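Local structure of thiamine-phosphate synthase (Pyrococcus furiosus, 1XI3) at residues 13-18 and 162-167; 39-44 and 205-210; 77-82 and 103-108; 113-118 and 122-127. The protein probably condenses a thiazole phosphate with a pyrimidine diphosphate to form thiamine phosphate, releasing diphosphate. All coordinates share one frame; numbering follows the deposited sequence.

In the fold
The four contacts sample one eight-stranded parallel beta/alpha barrel from its lining to its rim. Contact 1 is buried and apolar, joining the starts of the first and seventh strands and the loops that lead into them across the inside of the barrel. Contact 2, at the surface, fastens the last helix beside the second strand with a charged side chain; it touches contact 1 through Thr41, whose OG1 binds Lys14 O. Contact 4 is also hydrophobic but lies outside the barrel wall, between the fifth strand and its own helix. It meets contact 1 where Glu125 binds Lys162. Contact 3, also buried, pairs two helices by aliphatic packing, while Asp77, Arg78 and Asp80 meet the second subunit.

Contact 1: residues 13-18 and 162-167; sequences NKLKLY and KIPVVA
Val166 packs against Leu15 and Tyr18 inside a TIM barrel, linking the beginning of its first strand, 17-20, to the seventh, 165-168. The eighth strand, 186-189, runs between these two, and its small Ala188 touches both Tyr18 and Val166.

The contact itself is purely apolar. Val166 has CG1 anti to its backbone N (chi1 -180°), which spreads its methyls toward different partners: CG2 approaches Leu15 CB at 3.7 Å, whereas CG1 faces Tyr18 CB at 4.2 Å. A branched side chain suits this place because one residue can serve two neighbours. Leu15 crosses Val166 at about a right angle and carries on past it, so that its CD1 reaches Pro164 CB at 3.8 Å. Proline offers a rigid hydrocarbon surface here, just ahead of the strand, and Tyr131 of strand 131-135 packs on both Leu15 and Pro164.

Among the side chains that touch, Tyr18 carries the polar group; its OH is hydrogen-bonded to Tyr131 OH and to Gln44 NE2, and Gln44 is predicted to bind the pyrimidine substrate. The Tyr18 ring also meets that of Phe74, and Leu15 CD2 lies at its edge, in the ring plane.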
loop_
_atom_site.group_PDB
_atom_site.type_symbol
_atom_site.label_atom_id
_atom_site.label_comp_id
_atom_site.label_asym_id
_atom_site.label_seq_id
_atom_site.Cartn_x
_atom_site.Cartn_y
_atom_site.Cartn_z
ATOM N N ASN A 13 -9.805 -20.128 17.328
ATOM C CA ASN A 13 -9.034 -20.246 18.552
ATOM C C ASN A 13 -7.843 -19.321 18.608
ATOM O O ASN A 13 -7.503 -18.810 19.667
ATOM C CB ASN A 13 -8.609 -21.686 18.764
ATOM C CG ASN A 13 -9.804 -22.599 18.978
ATOM O OD1 ASN A 13 -10.743 -22.257 19.721
ATOM N ND2 ASN A 13 -9.789 -23.758 18.322
ATOM N N LYS A 14 -7.223 -19.052 17.468
ATOM C CA LYS A 14 -6.067 -18.160 17.477
ATOM C C LYS A 14 -6.400 -16.660 17.529
ATOM O O LYS A 14 -5.504 -15.840 17.712
ATOM C CB LYS A 14 -5.166 -18.437 16.265
ATOM C CG LYS A 14 -4.520 -19.823 16.279
ATOM N N LEU A 15 -7.692 -16.306 17.443
ATOM C CA LEU A 15 -8.116 -14.887 17.583
ATOM C C LEU A 15 -8.356 -14.468 19.030
ATOM O O LEU A 15 -8.733 -13.316 19.326
ATOM C CB LEU A 15 -9.375 -14.622 16.750
ATOM C CG LEU A 15 -9.226 -14.681 15.209
ATOM C CD1 LEU A 15 -10.597 -14.537 14.565
ATOM C CD2 LEU A 15 -8.297 -13.626 14.704
ATOM N N LYS A 16 -8.084 -15.354 19.994
ATOM C CA LYS A 16 -8.520 -15.071 21.355
ATOM C C LYS A 16 -7.886 -13.828 22.028
ATOM O O LYS A 16 -8.571 -13.063 22.705
ATOM C CB LYS A 16 -8.450 -16.334 22.237
ATOM C CG LYS A 16 -7.148 -16.978 22.385
ATOM C CD LYS A 16 -7.329 -18.328 23.149
ATOM N N LEU A 17 -6.580 -13.640 21.870
ATOM C CA LEU A 17 -5.936 -12.453 22.384
ATOM C C LEU A 17 -5.136 -11.841 21.241
ATOM O O LEU A 17 -4.038 -12.289 20.904
ATOM C CB LEU A 17 -5.048 -12.744 23.600
ATOM C CG LEU A 17 -4.416 -11.494 24.232
ATOM C CD1 LEU A 17 -5.462 -10.391 24.656
ATOM C CD2 LEU A 17 -3.545 -11.855 25.422
ATOM N N TYR A 18 -5.723 -10.786 20.686
ATOM C CA TYR A 18 -5.308 -10.184 19.444
ATOM C C TYR A 18 -4.678 -8.813 19.786
ATOM O O TYR A 18 -5.347 -7.915 20.236
ATOM C CB TYR A 18 -6.582 -10.033 18.602
ATOM C CG TYR A 18 -6.414 -9.649 17.153
ATOM C CD1 TYR A 18 -6.738 -10.547 16.147
ATOM C CD2 TYR A 18 -5.986 -8.383 16.792
ATOM C CE1 TYR A 18 -6.601 -10.209 14.787
ATOM C CE2 TYR A 18 -5.839 -8.029 15.415
ATOM C CZ TYR A 18 -6.140 -8.938 14.438
ATOM O OH TYR A 18 -6.025 -8.596 13.101
ATOM N N LYS A 162 -22.085 -15.793 11.691
ATOM C CA LYS A 162 -21.581 -17.151 11.903
ATOM C C LYS A 162 -20.053 -17.236 11.915
ATOM O O LYS A 162 -19.494 -18.246 12.358
ATOM C CB LYS A 162 -22.109 -18.054 10.797
ATOM C CG LYS A 162 -23.621 -18.136 10.788
ATOM N N ILE A 163 -19.395 -16.193 11.407
ATOM C CA ILE A 163 -17.932 -16.120 11.416
ATOM C C ILE A 163 -17.412 -15.577 12.763
ATOM O O ILE A 163 -18.159 -14.951 13.539
ATOM C CB ILE A 163 -17.372 -15.231 10.267
ATOM C CG1 ILE A 163 -17.990 -13.807 10.276
ATOM C CG2 ILE A 163 -17.601 -15.890 8.909
ATOM C CD1 ILE A 163 -17.355 -12.834 9.338
ATOM N N PRO A 164 -16.123 -15.858 13.085
ATOM C CA PRO A 164 -15.589 -15.365 14.326
ATOM C C PRO A 164 -15.630 -13.857 14.466
ATOM O O PRO A 164 -15.473 -13.137 13.476
ATOM C CB PRO A 164 -14.148 -15.829 14.312
ATOM C CG PRO A 164 -14.144 -17.010 13.396
ATOM C CD PRO A 164 -15.155 -16.698 12.366
ATOM N N VAL A 165 -15.843 -13.432 15.695
ATOM C CA VAL A 165 -15.916 -12.004 16.047
ATOM C C VAL A 165 -14.889 -11.706 17.134
ATOM O O VAL A 165 -14.890 -12.348 18.198
ATOM C CB VAL A 165 -17.332 -11.613 16.539
ATOM C CG1 VAL A 165 -17.374 -10.109 16.902
ATOM C CG2 VAL A 165 -18.388 -12.013 15.524
ATOM N N VAL A 166 -14.010 -10.729 16.856
ATOM C CA VAL A 166 -13.071 -10.186 17.816
ATOM C C VAL A 166 -13.579 -8.802 18.226
ATOM O O VAL A 166 -13.811 -7.939 17.368
ATOM C CB VAL A 166 -11.671 -10.070 17.213
ATOM C CG1 VAL A 166 -10.718 -9.518 18.213
ATOM C CG2 VAL A 166 -11.200 -11.448 16.726
ATOM N N ALA A 167 -13.802 -8.597 19.519
ATOM C CA ALA A 167 -14.213 -7.272 20.026
ATOM C C ALA A 167 -13.019 -6.344 20.000
ATOM O O ALA A 167 -11.901 -6.779 20.279
ATOM C CB ALA A 167 -14.708 -7.387 21.472
#

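Contact 2: residues 39-44 and 205-210; sequences GATAIQ and ELRKIV
A surface contact, carried by one arginine, fastens Arg207 of the C-terminal helix 199-214 to Gly39 and Thr41, in the turn that leads from helix 28-37 into the second barrel strand, 42-45. Gly39 closes its helix with a Schellman motif. Its positive phi calls for a residue without a side chain, and a CB there would also come within 3.1 Å of Arg207 CG.

The central bond runs from Arg207 NH1 to Gly39 O, 2.7 Å long with an angle of 145° at the hydrogen. The donor lies in the carbonyl plane, on a lone pair, although the oxygen is tilted 21° from the guanidinium plane. A positive charge suits this helix end, where carbonyls probably concentrate negative potential. Arg207 sets out anti to its backbone N and then bends at CG (chi2 60°), which brings the guanidinium round to the turn, while its NE forms a salt bridge with Glu211. With a leucine in its place, Gly39 O would probably lose this donor and Glu211 its charged mate.

Thr41 sends OG1 to Lys14 O and Leu17 N, and holds its CG2 over one guanidinium face, offset toward the rim, 3.6 Å from Arg207 NH1.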
loop_
_atom_site.group_PDB
_atom_site.type_symbol
_atom_site.label_atom_id
_atom_site.label_comp_id
_atom_site.label_asym_id
_atom_site.label_seq_id
_atom_site.Cartn_x
_atom_site.Cartn_y
_atom_site.Cartn_z
ATOM N N GLY A 39 1.751 -14.139 25.810
ATOM C CA GLY A 39 0.665 -15.042 25.392
ATOM C C GLY A 39 -0.290 -14.522 24.339
ATOM O O GLY A 39 -1.334 -15.113 24.117
ATOM N N ALA A 40 0.064 -13.435 23.650
ATOM C CA ALA A 40 -0.741 -13.026 22.483
ATOM C C ALA A 40 -0.834 -14.159 21.480
ATOM O O ALA A 40 0.172 -14.886 21.208
ATOM C CB ALA A 40 -0.146 -11.808 21.839
ATOM N N THR A 41 -2.028 -14.357 20.919
ATOM C CA THR A 41 -2.239 -15.417 19.953
ATOM C C THR A 41 -2.260 -14.922 18.497
ATOM O O THR A 41 -2.092 -15.691 17.562
ATOM C CB THR A 41 -3.511 -16.220 20.261
ATOM O OG1 THR A 41 -4.666 -15.357 20.202
ATOM C CG2 THR A 41 -3.416 -16.854 21.635
ATOM N N ALA A 42 -2.459 -13.614 18.352
ATOM C CA ALA A 42 -2.456 -12.962 17.048
ATOM C C ALA A 42 -1.862 -11.573 17.223
ATOM O O ALA A 42 -2.063 -10.940 18.236
ATOM C CB ALA A 42 -3.875 -12.864 16.473
ATOM N N ILE A 43 -1.126 -11.124 16.206
ATOM C CA ILE A 43 -0.521 -9.820 16.174
ATOM C C ILE A 43 -0.942 -9.136 14.883
ATOM O O ILE A 43 -0.958 -9.749 13.824
ATOM C CB ILE A 43 1.021 -9.926 16.159
ATOM C CG1 ILE A 43 1.549 -10.583 17.451
ATOM C CG2 ILE A 43 1.703 -8.587 15.959
ATOM C CD1 ILE A 43 1.293 -9.824 18.685
ATOM N N GLN A 44 -1.290 -7.867 14.994
ATOM C CA GLN A 44 -1.566 -7.041 13.824
ATOM C C GLN A 44 -0.587 -5.875 13.811
ATOM O O GLN A 44 -0.511 -5.077 14.773
ATOM C CB GLN A 44 -3.008 -6.518 13.814
ATOM C CG GLN A 44 -3.324 -5.675 12.612
ATOM C CD GLN A 44 -4.614 -4.913 12.796
ATOM O OE1 GLN A 44 -4.610 -3.685 12.919
ATOM N NE2 GLN A 44 -5.712 -5.630 12.873
ATOM N N GLU A 205 -1.843 -11.012 31.819
ATOM C CA GLU A 205 -3.080 -10.778 32.575
ATOM C C GLU A 205 -4.314 -10.941 31.701
ATOM O O GLU A 205 -5.288 -11.571 32.072
ATOM C CB GLU A 205 -3.094 -9.367 33.124
ATOM C CG GLU A 205 -2.048 -9.086 34.185
ATOM C CD GLU A 205 -2.014 -7.614 34.601
ATOM O OE1 GLU A 205 -2.825 -6.805 34.079
ATOM O OE2 GLU A 205 -1.161 -7.272 35.453
ATOM N N LEU A 206 -4.263 -10.358 30.515
ATOM C CA LEU A 206 -5.374 -10.462 29.607
ATOM C C LEU A 206 -5.548 -11.867 29.133
ATOM O O LEU A 206 -6.667 -12.341 29.011
ATOM C CB LEU A 206 -5.196 -9.476 28.425
ATOM C CG LEU A 206 -5.481 -8.033 28.832
ATOM C CD1 LEU A 206 -4.826 -7.009 27.839
ATOM C CD2 LEU A 206 -6.966 -7.769 28.966
ATOM N N ARG A 207 -4.452 -12.563 28.844
ATOM C CA ARG A 207 -4.539 -13.908 28.336
ATOM C C ARG A 207 -5.221 -14.827 29.349
ATOM O O ARG A 207 -6.009 -15.706 28.984
ATOM C CB ARG A 207 -3.151 -14.462 28.012
ATOM C CG ARG A 207 -3.137 -15.913 27.476
ATOM C CD ARG A 207 -3.915 -16.104 26.214
ATOM N NE ARG A 207 -4.006 -17.495 25.833
ATOM C CZ ARG A 207 -3.052 -18.206 25.220
ATOM N NH1 ARG A 207 -1.897 -17.665 24.798
ATOM N NH2 ARG A 207 -3.277 -19.490 24.972
ATOM N N LYS A 208 -4.872 -14.622 30.602
ATOM C CA LYS A 208 -5.458 -15.392 31.694
ATOM C C LYS A 208 -6.960 -15.167 31.746
ATOM O O LYS A 208 -7.730 -16.129 31.815
ATOM C CB LYS A 208 -4.828 -14.976 33.010
ATOM C CG LYS A 208 -5.238 -15.904 34.200
ATOM C CD LYS A 208 -4.361 -15.636 35.397
ATOM N N ILE A 209 -7.360 -13.893 31.685
ATOM C CA ILE A 209 -8.783 -13.520 31.676
ATOM C C ILE A 209 -9.494 -14.202 30.525
ATOM O O ILE A 209 -10.548 -14.797 30.680
ATOM C CB ILE A 209 -8.998 -11.981 31.630
ATOM C CG1 ILE A 209 -8.462 -11.309 32.913
ATOM C CG2 ILE A 209 -10.478 -11.650 31.445
ATOM C CD1 ILE A 209 -8.462 -9.782 32.863
ATOM N N VAL A 210 -8.917 -14.112 29.330
ATOM C CA VAL A 210 -9.457 -14.820 28.206
ATOM C C VAL A 210 -9.631 -16.328 28.446
ATOM O O VAL A 210 -10.681 -16.881 28.101
ATOM C CB VAL A 210 -8.586 -14.589 26.944
ATOM C CG1 VAL A 210 -9.032 -15.452 25.826
ATOM C CG2 VAL A 210 -8.718 -13.104 26.520
#

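Contact 3: residues 77-82 and 103-108; sequences DRVDVA and KEIAPN
Val79 holds CG1 anti to its backbone N (chi1 172°), which aims this methyl from the first turn of helix 79-85 at Ile105 and Ala106, where helix 99-105 ends. Ile105 answers with CG1 tucked between its own backbone N and carbonyl carbon (chi1 64°), and an extended chi2 carries CD1 forward to the valine. The two side chains meet obliquely, with Val79 CG1 3.9 Å from Ile105 CD1. The same valine methyl rests 3.8 Å from Ala106 CB, so it lies against two consecutive residues. Alanine suits the point where the chain leaves the helix, since its single methyl lets the valine come close to the backbone.

Polar groups belong to the other side of helix 79-85. Arg78, at the N-cap position, grips Asp80 side-on: NE binds OD1 and NH2 binds OD2, each at 2.8 Å and each on a syn lone pair. The carboxylate thus lies almost flat with the guanidinium, its OD2 only 1° out of that plane. An aspartate also suits the first turn of a helix, whose N-terminal end is probably positive.

This charged side belongs to the dimer interface. Asp80 packs on Asp80 of the second subunit, and Arg78 NE lies close to Arg78 NE of the second subunit. Asp77, a predicted magnesium ligand, hydrogen-bonds through OD2 to Thr52 OG1 of the second subunit. Ile105 belongs to both settings, packing on Val79 within the subunit and on Asp80 of the second subunit. Aliphatic groups therefore join the helices, while the Arg78-Asp80 pair is likely to soften the meeting of like charges between subunits.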
loop_
_atom_site.group_PDB
_atom_site.type_symbol
_atom_site.label_atom_id
_atom_site.label_comp_id
_atom_site.label_asym_id
_atom_site.label_seq_id
_atom_site.Cartn_x
_atom_site.Cartn_y
_atom_site.Cartn_z
ATOM N N ASP A 77 -4.822 -2.872 6.708
ATOM C CA ASP A 77 -4.996 -2.145 5.420
ATOM C C ASP A 77 -4.202 -2.771 4.287
ATOM O O ASP A 77 -4.778 -3.265 3.305
ATOM C CB ASP A 77 -4.593 -0.667 5.677
ATOM C CG ASP A 77 -4.765 0.284 4.496
ATOM O OD1 ASP A 77 -4.604 1.524 4.762
ATOM O OD2 ASP A 77 -4.998 -0.112 3.351
ATOM N N ARG A 78 -2.887 -2.764 4.429
ATOM C CA ARG A 78 -1.970 -2.905 3.292
ATOM C C ARG A 78 -1.798 -4.341 2.804
ATOM O O ARG A 78 -0.989 -5.110 3.349
ATOM C CB ARG A 78 -0.582 -2.240 3.632
ATOM C CG ARG A 78 -0.671 -0.747 3.870
ATOM C CD ARG A 78 -0.882 -0.027 2.525
ATOM N NE ARG A 78 0.284 -0.199 1.688
ATOM C CZ ARG A 78 1.356 0.595 1.734
ATOM N NH1 ARG A 78 1.392 1.631 2.524
ATOM N NH2 ARG A 78 2.387 0.328 0.985
ATOM N N VAL A 79 -2.535 -4.686 1.736
ATOM C CA VAL A 79 -2.477 -6.025 1.130
ATOM C C VAL A 79 -1.081 -6.286 0.489
ATOM O O VAL A 79 -0.566 -7.413 0.501
ATOM C CB VAL A 79 -3.581 -6.172 0.106
ATOM C CG1 VAL A 79 -3.436 -7.469 -0.671
ATOM C CG2 VAL A 79 -4.942 -6.053 0.748
ATOM N N ASP A 80 -0.466 -5.244 -0.057
ATOM C CA ASP A 80 0.882 -5.363 -0.649
ATOM C C ASP A 80 1.867 -5.820 0.405
ATOM O O ASP A 80 2.657 -6.760 0.190
ATOM C CB ASP A 80 1.376 -4.069 -1.308
ATOM C CG ASP A 80 1.305 -2.839 -0.406
ATOM O OD1 ASP A 80 0.393 -2.751 0.433
ATOM O OD2 ASP A 80 2.174 -1.932 -0.595
ATOM N N VAL A 81 1.823 -5.151 1.547
ATOM C CA VAL A 81 2.724 -5.498 2.647
ATOM C C VAL A 81 2.447 -6.918 3.161
ATOM O O VAL A 81 3.364 -7.701 3.333
ATOM C CB VAL A 81 2.654 -4.467 3.747
ATOM C CG1 VAL A 81 3.517 -4.895 4.959
ATOM C CG2 VAL A 81 3.125 -3.093 3.210
ATOM N N ALA A 82 1.170 -7.233 3.368
ATOM C CA ALA A 82 0.756 -8.556 3.812
ATOM C C ALA A 82 1.303 -9.619 2.863
ATOM O O ALA A 82 1.851 -10.615 3.292
ATOM C CB ALA A 82 -0.759 -8.639 3.923
ATOM N N LYS A 103 -9.722 -10.063 -1.940
ATOM C CA LYS A 103 -9.796 -11.516 -2.123
ATOM C C LYS A 103 -9.343 -11.915 -3.517
ATOM O O LYS A 103 -8.730 -12.967 -3.707
ATOM C CB LYS A 103 -11.223 -12.015 -1.870
ATOM C CG LYS A 103 -11.652 -11.940 -0.404
ATOM C CD LYS A 103 -12.944 -12.711 -0.080
ATOM C CE LYS A 103 -12.769 -14.244 -0.104
ATOM N NZ LYS A 103 -11.431 -14.774 0.443
ATOM N N GLU A 104 -9.642 -11.079 -4.501
ATOM C CA GLU A 104 -9.227 -11.338 -5.862
ATOM C C GLU A 104 -7.707 -11.270 -6.040
ATOM O O GLU A 104 -7.098 -12.138 -6.690
ATOM C CB GLU A 104 -9.920 -10.347 -6.818
ATOM C CG GLU A 104 -9.662 -10.604 -8.290
ATOM C CD GLU A 104 -10.386 -11.867 -8.775
ATOM O OE1 GLU A 104 -11.600 -12.006 -8.485
ATOM O OE2 GLU A 104 -9.749 -12.717 -9.429
ATOM N N ILE A 105 -7.072 -10.244 -5.479
ATOM C CA ILE A 105 -5.647 -10.057 -5.658
ATOM C C ILE A 105 -4.788 -10.862 -4.671
ATOM O O ILE A 105 -3.599 -11.078 -4.919
ATOM C CB ILE A 105 -5.232 -8.556 -5.644
ATOM C CG1 ILE A 105 -5.504 -7.881 -4.301
ATOM C CG2 ILE A 105 -5.976 -7.819 -6.726
ATOM C CD1 ILE A 105 -4.788 -6.571 -4.165
ATOM N N ALA A 106 -5.410 -11.333 -3.594
ATOM C CA ALA A 106 -4.699 -12.030 -2.532
ATOM C C ALA A 106 -5.560 -13.169 -2.027
ATOM O O ALA A 106 -6.029 -13.162 -0.912
ATOM C CB ALA A 106 -4.353 -11.052 -1.426
ATOM N N PRO A 107 -5.782 -14.180 -2.894
ATOM C CA PRO A 107 -6.740 -15.206 -2.539
ATOM C C PRO A 107 -6.398 -16.106 -1.352
ATOM O O PRO A 107 -7.284 -16.812 -0.863
ATOM C CB PRO A 107 -6.826 -16.059 -3.827
ATOM C CG PRO A 107 -5.623 -15.745 -4.597
ATOM C CD PRO A 107 -5.236 -14.348 -4.249
ATOM N N ASN A 108 -5.147 -16.130 -0.937
ATOM C CA ASN A 108 -4.750 -16.960 0.216
ATOM C C ASN A 108 -4.736 -16.245 1.567
ATOM O O ASN A 108 -4.542 -16.902 2.589
ATOM C CB ASN A 108 -3.399 -17.606 -0.046
ATOM C CG ASN A 108 -3.432 -18.530 -1.235
ATOM O OD1 ASN A 108 -4.474 -19.036 -1.596
ATOM N ND2 ASN A 108 -2.282 -18.740 -1.850
#

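Contact 4: residues 113-118 and 122-127; sequences ASVYSL and LEAEKK
Ala113 and Ala124 meet methyl to methyl, CB to CB at 3.5 Å, in the tight, buried half of this contact. Here helix 118-127 lies against strand 110-115, and two alanines let their backbones approach to 6.3 Å between CA atoms. Val115, one strand repeat further on, adds its CG1 at 3.9 Å from Ala124 CB, so the helix methyl is touched by two successive outward-facing strand residues. Ile99 and Leu132 extend this apolar layer, each touching both alanines.

The other half is looser and lies toward the surface. Leu118 and Leu122, one helical turn apart and partly exposed, cross at an angle, with Leu118 CG 3.9 Å from Leu122 CD1. Leu122 has its CG beside the backbone N (chi1 -66°), which sets that atom 3.4 Å from Leu118 O. The same carbonyl accepts the helix bond from Leu122 N at 2.9 Å. A serine at Leu122 would probably keep this backbone bond but take from Leu118 the apolar partner on this side and make it freer to turn. Just before the helix, Ser117 serves as N-cap, its OG binding Glu120 N.

Ser114 points away from the helix and binds Gln91; it is predicted to bind the pyrimidine substrate. This alternation, with small apolar residues turned to the helix and a polar one turned from it, belongs to a beta-alpha-beta unit of the TIM barrel.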
loop_
_atom_site.group_PDB
_atom_site.type_symbol
_atom_site.label_atom_id
_atom_site.label_comp_id
_atom_site.label_asym_id
_atom_site.label_seq_id
_atom_site.Cartn_x
_atom_site.Cartn_y
_atom_site.Cartn_z
ATOM N N ALA A 113 -12.484 -7.978 8.755
ATOM C CA ALA A 113 -13.222 -6.760 8.448
ATOM C C ALA A 113 -13.505 -5.940 9.699
ATOM O O ALA A 113 -14.089 -6.463 10.666
ATOM C CB ALA A 113 -14.521 -7.135 7.745
ATOM N N SER A 114 -13.159 -4.646 9.668
ATOM C CA SER A 114 -13.433 -3.719 10.758
ATOM C C SER A 114 -14.850 -3.198 10.553
ATOM O O SER A 114 -15.141 -2.610 9.500
ATOM C CB SER A 114 -12.452 -2.548 10.781
ATOM O OG SER A 114 -11.120 -2.958 11.082
ATOM N N VAL A 115 -15.718 -3.456 11.511
ATOM C CA VAL A 115 -17.165 -3.155 11.360
ATOM C C VAL A 115 -17.639 -2.394 12.584
ATOM O O VAL A 115 -17.220 -2.665 13.702
ATOM C CB VAL A 115 -18.001 -4.402 11.130
ATOM C CG1 VAL A 115 -17.531 -5.126 9.845
ATOM C CG2 VAL A 115 -17.991 -5.321 12.339
ATOM N N TYR A 116 -18.554 -1.447 12.359
ATOM C CA TYR A 116 -18.974 -0.502 13.400
ATOM C C TYR A 116 -20.516 -0.428 13.541
ATOM O O TYR A 116 -21.076 0.540 14.175
ATOM C CB TYR A 116 -18.428 0.873 13.072
ATOM C CG TYR A 116 -16.905 0.940 12.945
ATOM C CD1 TYR A 116 -16.114 1.281 14.043
ATOM C CD2 TYR A 116 -16.273 0.638 11.739
ATOM C CE1 TYR A 116 -14.751 1.334 13.949
ATOM C CE2 TYR A 116 -14.881 0.696 11.633
ATOM C CZ TYR A 116 -14.135 1.037 12.752
ATOM O OH TYR A 116 -12.746 1.112 12.703
ATOM N N SER A 117 -21.177 -1.460 13.016
ATOM C CA SER A 117 -22.657 -1.590 13.043
ATOM C C SER A 117 -23.045 -2.968 12.646
ATOM O O SER A 117 -22.281 -3.676 11.956
ATOM C CB SER A 117 -23.303 -0.581 12.072
ATOM O OG SER A 117 -23.075 -0.922 10.714
ATOM N N LEU A 118 -24.269 -3.352 12.989
ATOM C CA LEU A 118 -24.835 -4.599 12.526
ATOM C C LEU A 118 -24.859 -4.727 10.993
ATOM O O LEU A 118 -24.479 -5.768 10.448
ATOM C CB LEU A 118 -26.259 -4.757 13.097
ATOM C CG LEU A 118 -26.992 -6.016 12.723
ATOM C CD1 LEU A 118 -26.205 -7.270 13.135
ATOM C CD2 LEU A 118 -28.384 -5.996 13.365
ATOM N N LEU A 122 -22.988 -7.693 8.805
ATOM C CA LEU A 122 -23.635 -8.615 7.896
ATOM C C LEU A 122 -23.095 -8.502 6.473
ATOM O O LEU A 122 -22.912 -9.520 5.774
ATOM C CB LEU A 122 -25.152 -8.346 7.936
ATOM C CG LEU A 122 -25.798 -8.664 9.290
ATOM C CD1 LEU A 122 -27.234 -8.091 9.380
ATOM C CD2 LEU A 122 -25.782 -10.169 9.536
ATOM N N GLU A 123 -22.819 -7.268 6.052
ATOM C CA GLU A 123 -22.299 -6.989 4.718
ATOM C C GLU A 123 -20.927 -7.564 4.598
ATOM O O GLU A 123 -20.630 -8.222 3.621
ATOM C CB GLU A 123 -22.214 -5.504 4.440
ATOM C CG GLU A 123 -21.651 -5.174 3.078
ATOM N N ALA A 124 -20.088 -7.338 5.604
ATOM C CA ALA A 124 -18.729 -7.925 5.548
ATOM C C ALA A 124 -18.750 -9.449 5.486
ATOM O O ALA A 124 -18.036 -10.047 4.701
ATOM C CB ALA A 124 -17.896 -7.458 6.704
ATOM N N GLU A 125 -19.586 -10.080 6.296
ATOM C CA GLU A 125 -19.736 -11.516 6.222
ATOM C C GLU A 125 -20.206 -11.931 4.834
ATOM O O GLU A 125 -19.666 -12.868 4.242
ATOM C CB GLU A 125 -20.685 -12.001 7.311
ATOM C CG GLU A 125 -20.921 -13.515 7.316
ATOM C CD GLU A 125 -21.914 -13.953 8.403
ATOM O OE1 GLU A 125 -22.964 -13.303 8.570
ATOM O OE2 GLU A 125 -21.636 -14.933 9.105
ATOM N N LYS A 126 -21.197 -11.212 4.291
ATOM C CA LYS A 126 -21.738 -11.561 2.970
ATOM C C LYS A 126 -20.641 -11.519 1.895
ATOM O O LYS A 126 -20.593 -12.389 1.024
ATOM C CB LYS A 126 -22.909 -10.640 2.585
ATOM C CG LYS A 126 -23.662 -11.076 1.314
ATOM C CD LYS A 126 -24.719 -10.035 0.909
ATOM C CE LYS A 126 -25.108 -10.080 -0.593
ATOM N NZ LYS A 126 -26.103 -11.158 -0.941
ATOM N N LYS A 127 -19.757 -10.522 1.985
ATOM C CA LYS A 127 -18.675 -10.319 1.026
ATOM C C LYS A 127 -17.544 -11.346 1.167
ATOM O O LYS A 127 -16.644 -11.415 0.313
ATOM C CB LYS A 127 -18.135 -8.907 1.150
ATOM C CG LYS A 127 -19.127 -7.835 0.790
ATOM C CD LYS A 127 -18.887 -7.209 -0.582
ATOM C CE LYS A 127 -18.578 -5.704 -0.479
ATOM N NZ LYS A 127 -19.599 -4.952 0.360
#